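Local coordinates for peroxisomal fatty acid beta-oxidation multifunctional protein MFP2 (Arabidopsis thaliana, PDB 2WTB) that catalyses hydration of enoyl-CoA and NAD-dependent dehydrogenation of 3-hydroxyacyl-CoA, successive steps of peroxisomal fatty acid beta-oxidation during seed germination, at residues 94-99 and 262-267; 117-122 and 144-149. One frame throughout, in Å; residues are numbered along the deposited sequence.

Both contacts sit in the N-terminal, hydratase-bearing part of the chain, with their centres about 12 Å apart. Along the sequence, 94-99 comes first, both halves of contact 2 (117-122 and 144-149) follow, and 262-267 comes last. Contact 1 therefore brings a late helix, 263-277, back onto helix 88-99 of the crotonase fold, and contact 2 lies within the span it closes. The two also touch: I94 CD1 is 3.6 Å from F148 CB, and L267 CD2 packs on the CA of G149. Contact 1 thus backs the loop that carries the partners of the predicted catalytic E119 in contact 2.

Contact 1 (94-99 and 262-267); sequences ITDLLE and GPRAGL
T95 and D96 of helix 88-99 meet L267 and R264 of helix 263-277, a helix-helix contact that holds the late helix against the crotonase fold. The axes of the two short segments come no closer than 12.8 Å and run at 123° to each other, so side chains must bridge the gap. T95 fills the buried part of it: its side chain and that of L267 reach toward each other tip to tip, and L267 CD1 lies 3.5 Å from T95 OG1 and 4.0 Å from T95 CG2. The threonine hydroxyl takes its polar partners elsewhere, on S90 O and the guanidinium of R153, and toward L267 it offers only van der Waals contact. L267 also packs on S90 and I91, on the same helix as T95, and on Q152 of helix 150-158. One residue on, D96 answers R264 at the more exposed edge in a two-pronged salt bridge. D96 OD2 accepts from R264 NH2 at 3.2 Å through its syn lone pair, while the bond from R264 NH1 to D96 OD1, at 3.4 Å, is weak. The arginine spans the distance because its CG stands anti to the backbone N (chi1 -170°) and the chain stays extended to NE. Carboxylate and guanidinium planes differ by 21°, a nearly coplanar end-on pairing through NH1 and NH2, with D96 OD2 tilted somewhat out of the guanidinium plane. Further along, E99 makes a salt bridge to R153, the arginine that also holds T95 OG1. Here the helix widens into a pi-type turn, in which E99 N donates to I94 O at 3.0 Å.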
# COMPACT_ATOMS: atom_id res chain seq x y z
N ILE A 94 -21.30 -0.05 24.06
CA ILE A 94 -21.74 0.88 23.03
C ILE A 94 -23.25 0.88 22.82
O ILE A 94 -23.88 1.94 22.77
CB ILE A 94 -21.02 0.61 21.69
CG1 ILE A 94 -19.57 1.06 21.77
CG2 ILE A 94 -21.73 1.32 20.56
CD1 ILE A 94 -18.83 0.95 20.45
N THR A 95 -23.83 -0.31 22.71
CA THR A 95 -25.25 -0.44 22.37
C THR A 95 -26.18 -0.26 23.56
O THR A 95 -27.14 0.51 23.50
CB THR A 95 -25.54 -1.79 21.69
OG1 THR A 95 -24.80 -1.88 20.47
CG2 THR A 95 -27.02 -1.94 21.40
N ASP A 96 -25.90 -0.98 24.64
CA ASP A 96 -26.77 -0.97 25.81
C ASP A 96 -26.50 0.22 26.73
O ASP A 96 -27.40 1.01 27.02
CB ASP A 96 -26.64 -2.28 26.58
CG ASP A 96 -27.22 -3.46 25.83
OD1 ASP A 96 -27.99 -3.23 24.87
OD2 ASP A 96 -26.91 -4.62 26.19
N LEU A 97 -25.26 0.34 27.19
CA LEU A 97 -24.89 1.39 28.12
C LEU A 97 -25.06 2.78 27.51
O LEU A 97 -25.70 3.65 28.09
CB LEU A 97 -23.45 1.21 28.61
CG LEU A 97 -22.90 2.27 29.56
CD1 LEU A 97 -23.75 2.35 30.82
CD2 LEU A 97 -21.45 1.98 29.91
N LEU A 98 -24.48 2.97 26.33
CA LEU A 98 -24.43 4.29 25.71
C LEU A 98 -25.68 4.62 24.90
O LEU A 98 -26.42 5.55 25.24
CB LEU A 98 -23.18 4.41 24.83
CG LEU A 98 -22.82 5.79 24.27
CD1 LEU A 98 -21.33 5.88 23.95
CD2 LEU A 98 -23.65 6.14 23.05
N GLU A 99 -25.92 3.87 23.84
CA GLU A 99 -27.00 4.19 22.91
C GLU A 99 -28.39 4.05 23.53
O GLU A 99 -29.30 4.81 23.22
CB GLU A 99 -26.90 3.34 21.65
CG GLU A 99 -27.84 3.76 20.53
CD GLU A 99 -27.79 2.81 19.35
OE1 GLU A 99 -27.90 1.58 19.56
OE2 GLU A 99 -27.64 3.30 18.21
N GLY A 262 -32.91 -9.05 12.39
CA GLY A 262 -32.96 -7.89 13.25
C GLY A 262 -31.59 -7.44 13.71
O GLY A 262 -30.60 -8.13 13.48
N PRO A 263 -31.53 -6.27 14.37
CA PRO A 263 -30.30 -5.62 14.81
C PRO A 263 -29.53 -6.42 15.85
O PRO A 263 -28.34 -6.69 15.66
CB PRO A 263 -30.79 -4.31 15.44
CG PRO A 263 -32.15 -4.10 14.87
CD PRO A 263 -32.72 -5.46 14.69
N ARG A 264 -30.19 -6.80 16.94
CA ARG A 264 -29.51 -7.48 18.04
C ARG A 264 -28.88 -8.80 17.61
O ARG A 264 -27.83 -9.19 18.11
CB ARG A 264 -30.45 -7.69 19.23
CG ARG A 264 -29.73 -8.19 20.47
CD ARG A 264 -30.47 -7.81 21.74
NE ARG A 264 -29.60 -7.88 22.90
CZ ARG A 264 -28.82 -6.89 23.31
NH1 ARG A 264 -28.81 -5.74 22.65
NH2 ARG A 264 -28.05 -7.04 24.38
N ALA A 265 -29.54 -9.49 16.68
CA ALA A 265 -28.97 -10.71 16.11
C ALA A 265 -27.75 -10.34 15.27
O ALA A 265 -26.73 -11.03 15.31
CB ALA A 265 -30.00 -11.43 15.25
N GLY A 266 -27.86 -9.25 14.53
CA GLY A 266 -26.77 -8.78 13.69
C GLY A 266 -25.51 -8.51 14.48
O GLY A 266 -24.41 -8.86 14.05
N LEU A 267 -25.66 -7.88 15.64
CA LEU A 267 -24.52 -7.55 16.48
C LEU A 267 -23.74 -8.80 16.87
O LEU A 267 -22.55 -8.92 16.58
CB LEU A 267 -24.97 -6.79 17.73
CG LEU A 267 -25.48 -5.36 17.51
CD1 LEU A 267 -25.88 -4.72 18.82
CD2 LEU A 267 -24.43 -4.52 16.80

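Contact 2 (117-122 and 144-149); sequences GLELAM and VIPGFG
E119 of helix 116-123 pushes its carboxylate into the bend of the P146-G149 loop, which closes round it just before helix 150-158. Hydrogen bonds grip OE2: F148 N donates to E119 OE2 at 3.0 Å, meeting it from above the carboxylate plane, and G150 N, one residue beyond the segment, is a second donor. A water connects the other oxygen to the loop, donating to E119 OE1 at 3.0 Å and accepting from G147 N at 3.1 Å. Close contacts of the carboxylate oxygens with carbon atoms complete the setting. P146 CB lies 3.1 Å from E119 OE2, and F148 brings its CB and the CD1 edge of its ring to E119 OE1, with carboxylate and ring planes 60° apart. The ring itself leads away to pack on I89 and I94. The glutamate reaches this bend because its chain is extended beyond CG (chi2 180°). With an alanine here, the amides of F148 and G150 would probably lose their shared acceptor and the water one of its anchors. E119 is the predicted nucleophile, and its side chain lies about 4 Å from that of E139, the predicted proton acceptor. This pair of glutamates, with a water held by one of them and a loop amide, is consistent with the hydratase active site of the crotonase fold.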
# COMPACT_ATOMS: atom_id res chain seq x y z
N GLY A 117 -13.72 4.51 15.59
CA GLY A 117 -14.01 5.91 15.81
C GLY A 117 -15.33 6.33 15.19
O GLY A 117 -16.11 7.07 15.79
N LEU A 118 -15.58 5.86 13.97
CA LEU A 118 -16.83 6.15 13.29
C LEU A 118 -17.98 5.38 13.93
O LEU A 118 -19.10 5.88 14.02
CB LEU A 118 -16.73 5.79 11.81
CG LEU A 118 -17.99 6.05 10.97
CD1 LEU A 118 -18.40 7.51 11.03
CD2 LEU A 118 -17.79 5.61 9.53
N GLU A 119 -17.68 4.17 14.37
CA GLU A 119 -18.69 3.31 14.99
C GLU A 119 -19.19 3.93 16.29
O GLU A 119 -20.40 4.01 16.52
CB GLU A 119 -18.13 1.91 15.22
CG GLU A 119 -17.86 1.13 13.94
CD GLU A 119 -17.31 -0.26 14.19
OE1 GLU A 119 -16.22 -0.37 14.80
OE2 GLU A 119 -17.95 -1.24 13.76
N LEU A 120 -18.26 4.36 17.14
CA LEU A 120 -18.62 5.01 18.40
C LEU A 120 -19.52 6.22 18.15
O LEU A 120 -20.47 6.48 18.90
CB LEU A 120 -17.36 5.44 19.15
CG LEU A 120 -17.55 6.22 20.45
CD1 LEU A 120 -18.45 5.46 21.41
CD2 LEU A 120 -16.20 6.51 21.09
N ALA A 121 -19.22 6.97 17.09
CA ALA A 121 -20.01 8.15 16.74
C ALA A 121 -21.42 7.76 16.26
O ALA A 121 -22.40 8.43 16.58
CB ALA A 121 -19.28 9.00 15.70
N MET A 122 -21.51 6.68 15.48
CA MET A 122 -22.80 6.19 15.01
C MET A 122 -23.68 5.71 16.17
O MET A 122 -24.91 5.71 16.06
CB MET A 122 -22.62 5.06 13.99
CG MET A 122 -22.19 5.53 12.61
SD MET A 122 -21.69 4.15 11.56
CE MET A 122 -21.20 5.03 10.08
N VAL A 144 -9.78 -7.40 8.38
CA VAL A 144 -10.65 -7.50 9.54
C VAL A 144 -12.00 -6.85 9.21
O VAL A 144 -12.20 -6.37 8.10
CB VAL A 144 -10.00 -6.85 10.78
CG1 VAL A 144 -10.02 -5.34 10.65
CG2 VAL A 144 -10.70 -7.30 12.05
N ILE A 145 -12.93 -6.86 10.16
CA ILE A 145 -14.24 -6.27 9.95
C ILE A 145 -14.59 -5.29 11.07
O ILE A 145 -14.00 -5.34 12.15
CB ILE A 145 -15.35 -7.34 9.91
CG1 ILE A 145 -15.78 -7.71 11.33
CG2 ILE A 145 -14.89 -8.56 9.13
CD1 ILE A 145 -17.07 -8.49 11.40
N PRO A 146 -15.55 -4.39 10.81
CA PRO A 146 -16.08 -3.50 11.85
C PRO A 146 -16.63 -4.32 13.01
O PRO A 146 -17.46 -5.21 12.78
CB PRO A 146 -17.21 -2.76 11.14
CG PRO A 146 -16.82 -2.77 9.70
CD PRO A 146 -16.13 -4.09 9.48
N GLY A 147 -16.19 -4.05 14.23
CA GLY A 147 -16.55 -4.87 15.36
C GLY A 147 -17.23 -4.12 16.49
O GLY A 147 -17.33 -4.64 17.61
N PHE A 148 -17.69 -2.91 16.22
CA PHE A 148 -18.37 -2.12 17.24
C PHE A 148 -19.79 -1.75 16.84
O PHE A 148 -20.42 -0.90 17.46
CB PHE A 148 -17.56 -0.86 17.57
CG PHE A 148 -16.25 -1.13 18.25
CD1 PHE A 148 -15.07 -0.61 17.74
CD2 PHE A 148 -16.20 -1.90 19.39
CE1 PHE A 148 -13.86 -0.86 18.37
CE2 PHE A 148 -14.99 -2.15 20.02
CZ PHE A 148 -13.82 -1.63 19.51
N GLY A 149 -20.30 -2.41 15.80
CA GLY A 149 -21.67 -2.20 15.38
C GLY A 149 -21.79 -1.53 14.02
O GLY A 149 -22.90 -1.21 13.57
O HOH W 1 -13.79 -2.18 14.80